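Local coordinates for protein putative dioxygenase (1H-3-hydroxy-4-oxoquinaldine 2,4-dioxygenase) (PDB 6RA3) that catalyses the ring-cleaving dioxygenation of the Pseudomonas quinolone signal to N-octanoylanthranilate and carbon monoxide, on an alpha/beta-hydrolase fold, at residues Pro23-Leu28 against Ala258-Leu263; Trp31-Arg36 against Ile93-Gly98; Val54-His59 against Asp72-Asp77; Gln162-His167 against Gly243-Pro248. All coordinates share one frame; numbering follows the deposited sequence.

Interaction 1 (Pro23-Leu28 against Ala258-Leu263); sequences PVFVTL and AEAIDL
Phe25 reaches from strand 24-28 to helix 253-266, where Ala260 and Ile261 receive its ring. The chain enters from Pro23, and Val24 begins the strand. Val24 has backbone hydrogen bonds to Ser89 and Val91, and Phe25 to Arg50 and Val52, so neighbours hold the strand on both edges. The CB of Phe25 points at the helix. CG stands beside the backbone N and anti to the carbonyl carbon (chi1 -72°), and this sends the ring toward the helix; the CA atoms of Phe25 and Ala260 are 8.4 Å apart. The far end of the ring does the touching. Phe25 CE1 lies 4.0 Å from Ala260 CB. The same Phe25 CE1 is 3.8 Å from the carbonyl oxygen Ala260 O, which sits at the ring edge, near its plane. Phe25 CZ meets Ile261 CG1 at 4.0 Å, on an oblique approach, with the two side chains crossing at about a right angle. Val26 turns to Phe90 and Val54. Thr27 packs on Arg53 of strand 51-54, and Leu28 on Trp56. The helix's charged groups are engaged with arginines: Glu259 forms salt bridges with Arg211 and Arg239, and Asp262 one with Arg211. The contact joins a C-terminal helix to the central sheet, away from the active site. Apart from the backbone oxygen it is apolar, and it rests on van der Waals packing of the ring end against alanine and isoleucine.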
loop_
_atom_site.group_PDB
_atom_site.type_symbol
_atom_site.label_atom_id
_atom_site.label_comp_id
_atom_site.label_asym_id
_atom_site.label_seq_id
_atom_site.Cartn_x
_atom_site.Cartn_y
_atom_site.Cartn_z
ATOM N N PRO A 23 -2.510 -28.166 3.446
ATOM C CA PRO A 23 -1.540 -27.492 2.578
ATOM C C PRO A 23 -1.944 -26.064 2.266
ATOM O O PRO A 23 -3.126 -25.746 2.106
ATOM C CB PRO A 23 -1.534 -28.347 1.302
ATOM C CG PRO A 23 -2.059 -29.667 1.724
ATOM C CD PRO A 23 -3.081 -29.355 2.792
ATOM N N VAL A 24 -0.920 -25.227 2.137
ATOM C CA VAL A 24 -1.065 -23.811 1.834
ATOM C C VAL A 24 -1.103 -23.634 0.318
ATOM O O VAL A 24 -0.285 -24.217 -0.406
ATOM C CB VAL A 24 0.101 -23.032 2.469
ATOM C CG1 VAL A 24 0.068 -21.520 2.132
ATOM C CG2 VAL A 24 0.126 -23.280 3.968
ATOM N N PHE A 25 -2.047 -22.837 -0.175
ATOM C CA PHE A 25 -1.957 -22.378 -1.558
ATOM C C PHE A 25 -0.885 -21.288 -1.701
ATOM O O PHE A 25 -0.894 -20.296 -0.967
ATOM C CB PHE A 25 -3.294 -21.849 -2.031
ATOM C CG PHE A 25 -4.326 -22.914 -2.252
ATOM C CD1 PHE A 25 -4.024 -24.051 -2.990
ATOM C CD2 PHE A 25 -5.601 -22.781 -1.722
ATOM C CE1 PHE A 25 -4.976 -25.028 -3.208
ATOM C CE2 PHE A 25 -6.557 -23.757 -1.934
ATOM C CZ PHE A 25 -6.245 -24.883 -2.676
ATOM N N VAL A 26 0.036 -21.463 -2.655
ATOM C CA VAL A 26 1.065 -20.463 -2.949
ATOM C C VAL A 26 0.890 -20.043 -4.399
ATOM O O VAL A 26 1.064 -20.854 -5.322
ATOM C CB VAL A 26 2.487 -20.971 -2.677
ATOM C CG1 VAL A 26 3.510 -19.891 -3.037
ATOM C CG2 VAL A 26 2.655 -21.371 -1.237
ATOM N N THR A 27 0.470 -18.799 -4.598
ATOM C CA THR A 27 0.253 -18.272 -5.921
ATOM C C THR A 27 1.556 -17.682 -6.443
ATOM O O THR A 27 2.327 -17.057 -5.702
ATOM C CB THR A 27 -0.855 -17.223 -5.961
ATOM O OG1 THR A 27 -0.386 -15.958 -5.470
ATOM C CG2 THR A 27 -2.060 -17.688 -5.162
ATOM N N LEU A 28 1.809 -17.943 -7.717
ATOM C CA LEU A 28 3.031 -17.539 -8.401
ATOM C C LEU A 28 2.580 -17.006 -9.739
ATOM O O LEU A 28 1.870 -17.704 -10.471
ATOM C CB LEU A 28 3.999 -18.705 -8.574
ATOM C CG LEU A 28 4.479 -19.364 -7.287
ATOM C CD1 LEU A 28 5.149 -20.688 -7.597
ATOM C CD2 LEU A 28 5.414 -18.464 -6.495
ATOM N N ALA A 258 -11.803 -23.534 -7.858
ATOM C CA ALA A 258 -12.405 -24.863 -7.759
ATOM C C ALA A 258 -11.425 -25.964 -8.157
ATOM O O ALA A 258 -11.271 -26.961 -7.435
ATOM C CB ALA A 258 -13.648 -24.916 -8.634
ATOM N N GLU A 259 -10.715 -25.780 -9.288
ATOM C CA GLU A 259 -9.776 -26.805 -9.747
ATOM C C GLU A 259 -8.655 -27.021 -8.743
ATOM O O GLU A 259 -8.246 -28.163 -8.496
ATOM C CB GLU A 259 -9.175 -26.426 -11.105
ATOM C CG GLU A 259 -10.094 -26.543 -12.272
ATOM C CD GLU A 259 -10.427 -28.002 -12.636
ATOM O OE1 GLU A 259 -9.649 -28.928 -12.309
ATOM O OE2 GLU A 259 -11.487 -28.200 -13.256
ATOM N N ALA A 260 -8.110 -25.926 -8.188
ATOM C CA ALA A 260 -7.048 -26.035 -7.192
ATOM C C ALA A 260 -7.537 -26.743 -5.936
ATOM O O ALA A 260 -6.813 -27.542 -5.336
ATOM C CB ALA A 260 -6.517 -24.641 -6.834
ATOM N N ILE A 261 -8.735 -26.411 -5.479
ATOM C CA ILE A 261 -9.249 -27.051 -4.272
ATOM C C ILE A 261 -9.419 -28.552 -4.522
ATOM O O ILE A 261 -8.944 -29.395 -3.743
ATOM C CB ILE A 261 -10.551 -26.352 -3.826
ATOM C CG1 ILE A 261 -10.209 -24.958 -3.263
ATOM C CG2 ILE A 261 -11.286 -27.164 -2.787
ATOM C CD1 ILE A 261 -11.259 -23.906 -3.516
ATOM N N ASP A 262 -10.011 -28.903 -5.669
ATOM C CA ASP A 262 -10.128 -30.312 -6.060
ATOM C C ASP A 262 -8.761 -31.005 -6.117
ATOM O O ASP A 262 -8.580 -32.104 -5.576
ATOM C CB ASP A 262 -10.826 -30.406 -7.409
ATOM C CG ASP A 262 -10.884 -31.830 -7.923
ATOM O OD1 ASP A 262 -11.788 -32.574 -7.486
ATOM O OD2 ASP A 262 -10.013 -32.213 -8.743
ATOM N N LEU A 263 -7.789 -30.386 -6.793
ATOM C CA LEU A 263 -6.441 -30.948 -6.859
ATOM C C LEU A 263 -5.880 -31.217 -5.470
ATOM O O LEU A 263 -5.299 -32.282 -5.207
ATOM C CB LEU A 263 -5.524 -29.980 -7.627
ATOM C CG LEU A 263 -4.023 -30.314 -7.676
ATOM C CD1 LEU A 263 -3.802 -31.644 -8.372
ATOM C CD2 LEU A 263 -3.240 -29.204 -8.401
#

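Interaction 2 (Trp31-Arg36 against Ile93-Gly98)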
loop_
_atom_site.group_PDB
_atom_site.type_symbol
_atom_site.label_atom_id
_atom_site.label_comp_id
_atom_site.label_asym_id
_atom_site.label_seq_id
_atom_site.Cartn_x
_atom_site.Cartn_y
_atom_site.Cartn_z
ATOM N N TRP A 31 5.709 -13.567 -15.785
ATOM C CA TRP A 31 6.716 -12.516 -15.849
ATOM C C TRP A 31 6.012 -11.189 -16.022
ATOM O O TRP A 31 5.036 -11.092 -16.751
ATOM C CB TRP A 31 7.709 -12.736 -17.000
ATOM C CG TRP A 31 8.712 -13.742 -16.706
ATOM C CD1 TRP A 31 8.596 -15.065 -16.931
ATOM C CD2 TRP A 31 10.004 -13.546 -16.087
ATOM N NE1 TRP A 31 9.718 -15.708 -16.505
ATOM C CE2 TRP A 31 10.600 -14.798 -15.988
ATOM C CE3 TRP A 31 10.707 -12.432 -15.630
ATOM C CZ2 TRP A 31 11.871 -14.982 -15.465
ATOM C CZ3 TRP A 31 11.951 -12.617 -15.086
ATOM C CH2 TRP A 31 12.530 -13.879 -15.016
ATOM N N ALA A 32 6.504 -10.162 -15.325
ATOM C CA ALA A 32 6.073 -8.781 -15.506
ATOM C C ALA A 32 4.723 -8.481 -14.889
ATOM O O ALA A 32 4.042 -7.559 -15.326
ATOM C CB ALA A 32 6.014 -8.363 -16.985
ATOM N N HIS A 33 4.300 -9.228 -13.881
ATOM C CA HIS A 33 3.114 -8.820 -13.156
ATOM C C HIS A 33 3.202 -9.466 -11.791
ATOM O O HIS A 33 4.109 -10.258 -11.512
ATOM C CB HIS A 33 1.807 -9.130 -13.926
ATOM C CG HIS A 33 1.533 -10.581 -14.154
ATOM N ND1 HIS A 33 0.334 -11.023 -14.665
ATOM C CD2 HIS A 33 2.290 -11.687 -13.964
ATOM C CE1 HIS A 33 0.355 -12.339 -14.765
ATOM N NE2 HIS A 33 1.534 -12.768 -14.357
ATOM N N ASP A 34 2.292 -9.052 -10.913
ATOM C CA ASP A 34 2.476 -9.358 -9.502
ATOM C C ASP A 34 1.272 -10.099 -8.924
ATOM O O ASP A 34 0.462 -10.663 -9.663
ATOM C CB ASP A 34 2.762 -8.061 -8.736
ATOM C CG ASP A 34 1.623 -7.064 -8.809
ATOM O OD1 ASP A 34 0.564 -7.384 -9.397
ATOM O OD2 ASP A 34 1.791 -5.938 -8.278
ATOM N N LEU A 35 1.130 -10.067 -7.605
ATOM C CA LEU A 35 0.139 -10.898 -6.951
ATOM C C LEU A 35 -1.286 -10.469 -7.280
ATOM O O LEU A 35 -2.214 -11.270 -7.095
ATOM C CB LEU A 35 0.460 -10.928 -5.456
ATOM C CG LEU A 35 0.724 -9.626 -4.711
ATOM C CD1 LEU A 35 -0.469 -8.689 -4.875
ATOM C CD2 LEU A 35 1.022 -9.922 -3.235
ATOM N N ARG A 36 -1.486 -9.281 -7.862
ATOM C CA ARG A 36 -2.793 -8.902 -8.399
ATOM C C ARG A 36 -3.277 -9.825 -9.512
ATOM O O ARG A 36 -4.452 -9.738 -9.902
ATOM C CB ARG A 36 -2.783 -7.478 -8.963
ATOM C CG ARG A 36 -2.255 -6.380 -8.013
ATOM C CD ARG A 36 -2.202 -4.996 -8.706
ATOM N NE ARG A 36 -3.551 -4.562 -9.095
ATOM C CZ ARG A 36 -4.304 -3.673 -8.437
ATOM N NH1 ARG A 36 -3.858 -3.075 -7.332
ATOM N NH2 ARG A 36 -5.522 -3.370 -8.891
ATOM N N ILE A 93 0.355 -22.674 -7.185
ATOM C CA ILE A 93 -0.488 -22.321 -8.316
ATOM C C ILE A 93 0.310 -21.302 -9.130
ATOM O O ILE A 93 0.662 -20.241 -8.602
ATOM C CB ILE A 93 -1.838 -21.730 -7.880
ATOM C CG1 ILE A 93 -2.556 -22.647 -6.868
ATOM C CG2 ILE A 93 -2.733 -21.426 -9.111
ATOM C CD1 ILE A 93 -3.985 -22.143 -6.485
ATOM N N ALA A 94 0.588 -21.607 -10.410
ATOM C CA ALA A 94 1.565 -20.837 -11.194
ATOM C C ALA A 94 1.040 -20.482 -12.578
ATOM O O ALA A 94 0.583 -21.358 -13.327
ATOM C CB ALA A 94 2.873 -21.616 -11.316
ATOM N N HIS A 95 1.152 -19.201 -12.942
ATOM C CA HIS A 95 0.640 -18.724 -14.215
ATOM C C HIS A 95 1.709 -18.781 -15.299
ATOM O O HIS A 95 2.841 -18.317 -15.097
ATOM C CB HIS A 95 0.124 -17.302 -14.124
ATOM C CG HIS A 95 -0.342 -16.773 -15.437
ATOM N ND1 HIS A 95 0.426 -15.932 -16.213
ATOM C CD2 HIS A 95 -1.481 -16.997 -16.133
ATOM C CE1 HIS A 95 -0.237 -15.632 -17.312
ATOM N NE2 HIS A 95 -1.397 -16.266 -17.287
ATOM N N ALA A 96 1.313 -19.307 -16.460
ATOM C CA ALA A 96 2.189 -19.485 -17.611
ATOM C C ALA A 96 3.608 -19.802 -17.166
ATOM O O ALA A 96 3.847 -20.776 -16.447
ATOM C CB ALA A 96 2.153 -18.244 -18.502
ATOM N N HIS A 97 4.563 -18.974 -17.558
ATOM C CA HIS A 97 5.939 -19.401 -17.407
ATOM C C HIS A 97 6.433 -19.352 -15.972
ATOM O O HIS A 97 7.507 -19.895 -15.701
ATOM C CB HIS A 97 6.786 -18.602 -18.400
ATOM C CG HIS A 97 6.362 -18.870 -19.811
ATOM N ND1 HIS A 97 6.720 -20.022 -20.481
ATOM C CD2 HIS A 97 5.497 -18.216 -20.624
ATOM C CE1 HIS A 97 6.155 -20.022 -21.677
ATOM N NE2 HIS A 97 5.403 -18.943 -21.786
ATOM N N GLY A 98 5.638 -18.836 -15.022
ATOM C CA GLY A 98 5.911 -19.155 -13.628
ATOM C C GLY A 98 5.862 -20.648 -13.345
ATOM O O GLY A 98 6.504 -21.120 -12.392
HETATM O O HOH W 1 9.950 -18.550 -16.565
#
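The imidazoles of His33 and His95 meet obliquely. Their centroids lie 5.4 Å apart and their planes are turned by 59°. His33 presents its edge: His33 NE2 is 3.8 Å from His95 ND1, which lies near the His33 ring plane. That is contact distance, not a hydrogen bond. His95 CG is anti to the backbone N (chi1 177°), which carries its ring toward His33. The two side chains cross at about a right angle. Each ring is held by outside partners. His33 bonds Gly30 N through NE2 and His167 through ND1, and His95 NE2 bonds His246 O. His95 ND1 is buried with no partner in the model. Ala96 CB covers part of one His95 face, 3.6 Å above the plane. At the other end of the contact, Trp31 turns its edge to His97, with Trp31 CD1 4.2 Å from His97 CB. A water in the indole plane links them, 2.9 Å from Trp31 NE1 and 2.9 Å from His97 O. His97 probably binds substrate. Between strand 90-95 and helix 99-109 the chain turns sharply, with Ala96 at positive phi (34°). This corresponds to the nucleophile elbow of the alpha/beta-hydrolase fold, here with alanine at the nucleophile position. The loop after strand 24-28, a parallel neighbour of strand 90-95, lies over this turn, and helix 177-194 touches both Trp31 and His97.

Interaction 3 (Val54-His59 against Asp72-Asp77)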
loop_
_atom_site.group_PDB
_atom_site.type_symbol
_atom_site.label_atom_id
_atom_site.label_comp_id
_atom_site.label_asym_id
_atom_site.label_seq_id
_atom_site.Cartn_x
_atom_site.Cartn_y
_atom_site.Cartn_z
ATOM N N VAL A 54 2.749 -14.691 -3.831
ATOM C CA VAL A 54 4.176 -14.398 -3.861
ATOM C C VAL A 54 4.511 -13.623 -5.126
ATOM O O VAL A 54 4.062 -13.965 -6.221
ATOM C CB VAL A 54 5.026 -15.677 -3.786
ATOM C CG1 VAL A 54 6.495 -15.341 -3.955
ATOM C CG2 VAL A 54 4.807 -16.392 -2.485
ATOM N N CYS A 55 5.319 -12.584 -4.960
ATOM C CA CYS A 55 5.851 -11.799 -6.063
ATOM C C CYS A 55 7.274 -12.260 -6.346
ATOM O O CYS A 55 7.998 -12.641 -5.431
ATOM C CB CYS A 55 5.861 -10.303 -5.718
ATOM S SG CYS A 55 4.272 -9.478 -5.611
ATOM N N TRP A 56 7.662 -12.254 -7.626
ATOM C CA TRP A 56 9.062 -12.472 -7.978
ATOM C C TRP A 56 9.923 -11.284 -7.535
ATOM O O TRP A 56 9.441 -10.160 -7.374
ATOM C CB TRP A 56 9.211 -12.661 -9.492
ATOM C CG TRP A 56 8.300 -13.673 -10.077
ATOM C CD1 TRP A 56 7.366 -13.473 -11.059
ATOM C CD2 TRP A 56 8.224 -15.055 -9.718
ATOM N NE1 TRP A 56 6.722 -14.652 -11.334
ATOM C CE2 TRP A 56 7.229 -15.636 -10.518
ATOM C CE3 TRP A 56 8.911 -15.859 -8.796
ATOM C CZ2 TRP A 56 6.894 -16.990 -10.424
ATOM C CZ3 TRP A 56 8.567 -17.195 -8.698
ATOM C CH2 TRP A 56 7.587 -17.750 -9.525
ATOM N N ARG A 57 11.203 -11.557 -7.319
ATOM C CA ARG A 57 12.176 -10.491 -7.120
ATOM C C ARG A 57 12.072 -9.484 -8.259
ATOM O O ARG A 57 11.750 -9.833 -9.393
ATOM C CB ARG A 57 13.598 -11.070 -6.980
ATOM C CG ARG A 57 14.275 -11.566 -8.259
ATOM C CD ARG A 57 15.732 -11.911 -8.014
ATOM N NE ARG A 57 15.960 -12.885 -6.957
ATOM C CZ ARG A 57 17.164 -13.287 -6.580
ATOM N NH1 ARG A 57 18.248 -12.783 -7.161
ATOM N NH2 ARG A 57 17.299 -14.185 -5.620
ATOM N N GLY A 58 12.228 -8.203 -7.921
ATOM C CA GLY A 58 12.069 -7.148 -8.901
ATOM C C GLY A 58 10.647 -6.855 -9.336
ATOM O O GLY A 58 10.445 -5.962 -10.170
ATOM N N HIS A 59 9.651 -7.576 -8.811
ATOM C CA HIS A 59 8.259 -7.391 -9.197
ATOM C C HIS A 59 7.411 -6.750 -8.105
ATOM O O HIS A 59 6.225 -6.469 -8.345
ATOM C CB HIS A 59 7.616 -8.747 -9.571
ATOM C CG HIS A 59 8.081 -9.301 -10.879
ATOM N ND1 HIS A 59 9.370 -9.741 -11.085
ATOM C CD2 HIS A 59 7.439 -9.452 -12.057
ATOM C CE1 HIS A 59 9.491 -10.175 -12.327
ATOM N NE2 HIS A 59 8.335 -10.010 -12.936
ATOM N N ASP A 72 16.095 -20.575 -11.304
ATOM C CA ASP A 72 16.734 -21.001 -10.057
ATOM C C ASP A 72 16.484 -20.013 -8.912
ATOM O O ASP A 72 16.241 -20.426 -7.764
ATOM C CB ASP A 72 18.238 -21.181 -10.268
ATOM C CG ASP A 72 18.568 -22.419 -11.096
ATOM O OD1 ASP A 72 17.732 -23.354 -11.114
ATOM O OD2 ASP A 72 19.654 -22.456 -11.721
ATOM N N GLU A 73 16.561 -18.704 -9.208
ATOM C CA GLU A 73 16.347 -17.670 -8.197
ATOM C C GLU A 73 14.866 -17.564 -7.818
ATOM O O GLU A 73 14.532 -17.371 -6.650
ATOM C CB GLU A 73 16.868 -16.318 -8.708
ATOM C CG GLU A 73 18.371 -16.169 -8.689
ATOM C CD GLU A 73 19.077 -17.082 -9.696
ATOM O OE1 GLU A 73 18.544 -17.256 -10.817
ATOM O OE2 GLU A 73 20.148 -17.639 -9.351
ATOM N N MET A 74 13.971 -17.666 -8.790
ATOM C CA MET A 74 12.547 -17.585 -8.487
ATOM C C MET A 74 12.141 -18.683 -7.503
ATOM O O MET A 74 11.387 -18.434 -6.554
ATOM C CB MET A 74 11.753 -17.662 -9.789
ATOM C CG MET A 74 11.846 -16.386 -10.635
ATOM S SD MET A 74 11.606 -16.681 -12.398
ATOM C CE MET A 74 9.915 -16.197 -12.622
ATOM N N ALA A 75 12.707 -19.876 -7.665
ATOM C CA ALA A 75 12.458 -21.010 -6.790
ATOM C C ALA A 75 13.191 -20.899 -5.460
ATOM O O ALA A 75 12.638 -21.252 -4.409
ATOM C CB ALA A 75 12.880 -22.296 -7.498
ATOM N N ALA A 76 14.436 -20.433 -5.478
ATOM C CA ALA A 76 15.162 -20.277 -4.233
ATOM C C ALA A 76 14.503 -19.214 -3.366
ATOM O O ALA A 76 14.496 -19.342 -2.142
ATOM C CB ALA A 76 16.627 -19.913 -4.499
ATOM N N ASP A 77 13.964 -18.150 -3.992
ATOM C CA ASP A 77 13.336 -17.052 -3.244
ATOM C C ASP A 77 12.002 -17.492 -2.644
ATOM O O ASP A 77 11.693 -17.173 -1.488
ATOM C CB ASP A 77 13.046 -15.831 -4.132
ATOM C CG ASP A 77 14.287 -15.149 -4.699
ATOM O OD1 ASP A 77 14.086 -14.349 -5.642
ATOM O OD2 ASP A 77 15.409 -15.385 -4.217
HETATM O O HOH W 2 11.986 -14.431 -6.879
#
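Arg57 reaches across to Asp77 and grips its carboxylate side-on. Arg57 CB starts 3.6 Å from Asp77 OD1, and CG and CD pass the same oxygen. The chain then bends at chi3 (56°), which brings the guanidinium beside the carboxylate. Arg57 NE donates to Asp77 OD1 at 2.7 Å. At the tip, Arg57 NH2 donates to Asp77 OD2 at 2.6 Å. Both oxygens use their syn lone pairs and the two planes are only 9° apart, so this is a nearly coplanar bidentate salt bridge. Asp77 OD2 is also hydrogen-bonded to Asn8. Glu73 CB lies over one guanidinium face, 3.7 Å from Arg57 CZ, and Glu73 CG touches NH1. Met74 CE makes a CH-pi contact over the Trp56 face, 3.6 Å from the centroid of the five-membered ring. Met74 SD stands above the six-membered ring, 4.6 Å from its centroid, a more distant Met-aromatic contact. Met74 CB comes within 3.4 Å of Trp56 CZ3. Trp56 NE1 is hydrogen-bonded to Ser29 O. The type II turn Trp56-His59 follows strand 51-54 and lies beside helix 71-84. Ala101 of helix 99-109 touches both Trp56 and Met74, while Val10 of strand 10-17 touches Arg57 and Asp77.

Interaction 4 (Gln162-His167 against Gly243-Pro248); sequences QAVLDH and GETHFP
Val164 and Phe247 bring the two backbones closest, with their CA atoms 6.8 Å apart. Val164 lies near the start of helix 162-170, where Asp166 N bonds Gln162 O and His167 N bonds Ala163 O, each four residues back. Residues 243-247 form a loop that leads into helix 248-251, with Phe247 at its N-cap position. The loop is folded by an ST turn: Phe247 N donates to Thr245 OG1 at 2.9 Å. This turn puts Thr245 and Phe247 on the side facing the helix. Val164 meets them with both methyls. CG1, anti to the backbone N (chi1 176°), reaches the phenyl ring, and Val164 CG1 to Phe247 CD2 is 3.6 Å. The approach to the ring is oblique. The second branch faces the threonine end-on, Val164 CG2 being 3.9 Å from Thr245 OG1. Thr245 CG2 also comes within 4.1 Å of Val164 CG1. Beyond the contact, the Phe247 ring meets His95, and Thr245 OG1 bonds Glu251. His246, the probable proton donor/acceptor of the active site, bonds Asp121 through ND1 and His95 through its backbone O. The contact itself is apolar, built on one valine. The threonine hydroxyl faces a methyl here, and its polar needs are met by the loop and Glu251. The methyls of Val164 thus pack helix 162-170 against the loop that carries His246.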
loop_
_atom_site.group_PDB
_atom_site.type_symbol
_atom_site.label_atom_id
_atom_site.label_comp_id
_atom_site.label_asym_id
_atom_site.label_seq_id
_atom_site.Cartn_x
_atom_site.Cartn_y
_atom_site.Cartn_z
ATOM N N GLN A 162 -13.697 -7.800 -18.437
ATOM C CA GLN A 162 -13.171 -6.572 -17.836
ATOM C C GLN A 162 -12.016 -6.853 -16.878
ATOM O O GLN A 162 -11.069 -6.062 -16.812
ATOM C CB GLN A 162 -14.303 -5.819 -17.126
ATOM C CG GLN A 162 -14.063 -4.323 -16.904
ATOM C CD GLN A 162 -13.902 -3.548 -18.208
ATOM O OE1 GLN A 162 -13.960 -4.125 -19.299
ATOM N NE2 GLN A 162 -13.700 -2.235 -18.098
ATOM N N ALA A 163 -12.056 -7.974 -16.149
ATOM C CA ALA A 163 -10.939 -8.337 -15.276
ATOM C C ALA A 163 -9.645 -8.500 -16.070
ATOM O O ALA A 163 -8.597 -7.968 -15.682
ATOM C CB ALA A 163 -11.258 -9.625 -14.501
ATOM N N VAL A 164 -9.690 -9.260 -17.167
ATOM C CA VAL A 164 -8.485 -9.501 -17.960
ATOM C C VAL A 164 -8.023 -8.207 -18.629
ATOM O O VAL A 164 -6.842 -7.850 -18.574
ATOM C CB VAL A 164 -8.721 -10.624 -18.989
ATOM C CG1 VAL A 164 -7.496 -10.815 -19.894
ATOM C CG2 VAL A 164 -9.003 -11.924 -18.289
ATOM N N LEU A 165 -8.952 -7.473 -19.244
ATOM C CA LEU A 165 -8.602 -6.198 -19.854
ATOM C C LEU A 165 -7.980 -5.250 -18.839
ATOM O O LEU A 165 -6.908 -4.688 -19.087
ATOM C CB LEU A 165 -9.833 -5.555 -20.481
ATOM C CG LEU A 165 -10.340 -6.207 -21.761
ATOM C CD1 LEU A 165 -11.540 -5.442 -22.237
ATOM C CD2 LEU A 165 -9.251 -6.266 -22.839
ATOM N N ASP A 166 -8.652 -5.039 -17.699
ATOM C CA ASP A 166 -8.140 -4.107 -16.699
ATOM C C ASP A 166 -6.759 -4.529 -16.211
ATOM O O ASP A 166 -5.873 -3.685 -16.028
ATOM C CB ASP A 166 -9.120 -3.994 -15.528
ATOM C CG ASP A 166 -10.271 -3.037 -15.816
ATOM O OD1 ASP A 166 -10.273 -2.383 -16.876
ATOM O OD2 ASP A 166 -11.180 -2.934 -14.977
ATOM N N HIS A 167 -6.541 -5.832 -16.024
ATOM C CA HIS A 167 -5.263 -6.311 -15.506
ATOM C C HIS A 167 -4.126 -6.042 -16.485
ATOM O O HIS A 167 -3.015 -5.669 -16.079
ATOM C CB HIS A 167 -5.364 -7.791 -15.221
ATOM C CG HIS A 167 -4.078 -8.417 -14.797
ATOM N ND1 HIS A 167 -3.629 -8.382 -13.494
ATOM C CD2 HIS A 167 -3.163 -9.129 -15.491
ATOM C CE1 HIS A 167 -2.474 -9.017 -13.417
ATOM N NE2 HIS A 167 -2.177 -9.488 -14.614
ATOM N N GLY A 243 -11.861 -20.612 -22.021
ATOM C CA GLY A 243 -11.798 -19.172 -21.928
ATOM C C GLY A 243 -11.265 -18.568 -23.205
ATOM O O GLY A 243 -10.706 -19.260 -24.051
ATOM N N GLU A 244 -11.453 -17.255 -23.341
ATOM C CA GLU A 244 -10.946 -16.561 -24.514
ATOM C C GLU A 244 -9.464 -16.226 -24.409
ATOM O O GLU A 244 -8.823 -15.994 -25.446
ATOM C CB GLU A 244 -11.734 -15.279 -24.752
ATOM C CG GLU A 244 -13.231 -15.504 -25.019
ATOM C CD GLU A 244 -14.032 -14.230 -24.873
ATOM O OE1 GLU A 244 -14.757 -13.878 -25.824
ATOM O OE2 GLU A 244 -13.919 -13.571 -23.811
ATOM N N THR A 245 -8.892 -16.251 -23.201
ATOM C CA THR A 245 -7.643 -15.560 -22.946
ATOM C C THR A 245 -6.612 -16.516 -22.364
ATOM O O THR A 245 -6.917 -17.625 -21.917
ATOM C CB THR A 245 -7.865 -14.372 -22.003
ATOM O OG1 THR A 245 -7.897 -14.838 -20.647
ATOM C CG2 THR A 245 -9.160 -13.664 -22.317
ATOM N N HIS A 246 -5.375 -16.047 -22.388
ATOM C CA HIS A 246 -4.206 -16.631 -21.747
ATOM C C HIS A 246 -4.271 -16.519 -20.232
ATOM O O HIS A 246 -3.346 -16.979 -19.559
ATOM C CB HIS A 246 -2.967 -15.906 -22.334
ATOM C CG HIS A 246 -1.622 -16.332 -21.798
ATOM N ND1 HIS A 246 -1.198 -17.644 -21.757
ATOM C CD2 HIS A 246 -0.570 -15.591 -21.368
ATOM C CE1 HIS A 246 0.037 -17.696 -21.288
ATOM N NE2 HIS A 246 0.444 -16.463 -21.046
ATOM N N PHE A 247 -5.338 -15.933 -19.674
ATOM C CA PHE A 247 -5.419 -15.610 -18.245
ATOM C C PHE A 247 -6.606 -16.320 -17.600
ATOM O O PHE A 247 -7.573 -15.674 -17.172
ATOM C CB PHE A 247 -5.518 -14.097 -18.041
ATOM C CG PHE A 247 -4.319 -13.353 -18.547
ATOM C CD1 PHE A 247 -3.100 -13.475 -17.909
ATOM C CD2 PHE A 247 -4.404 -12.560 -19.680
ATOM C CE1 PHE A 247 -1.990 -12.815 -18.385
ATOM C CE2 PHE A 247 -3.290 -11.889 -20.155
ATOM C CZ PHE A 247 -2.093 -12.020 -19.508
ATOM N N PRO A 248 -6.562 -17.649 -17.501
ATOM C CA PRO A 248 -7.711 -18.359 -16.917
ATOM C C PRO A 248 -7.951 -18.002 -15.453
ATOM O O PRO A 248 -9.110 -17.882 -15.030
ATOM C CB PRO A 248 -7.340 -19.835 -17.106
ATOM C CG PRO A 248 -5.855 -19.867 -17.248
ATOM C CD PRO A 248 -5.454 -18.551 -17.853
#

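How the interactions relate
All four contacts are buried, but at different depths. Interaction 2 lies almost at the centre of the chain; interaction 4 lies farthest out. Interactions 1 and 2 share the sheet: strands 24-28 and 90-95 are hydrogen-bonded neighbours, and Ile93 packs on both Phe25 and Ala260. Interaction 3 borders the same sheet through Val54, next to Thr27, and meets interaction 2 where Met74 SD packs on Trp31. Interaction 4 joins interaction 2 through His33 and His167 and through His95 with His246. The chemistry follows the place. Interactions 1 and 4 are apolar, interaction 2 gathers imidazoles near the active site, and interaction 3 adds a salt bridge involving partly exposed Arg57.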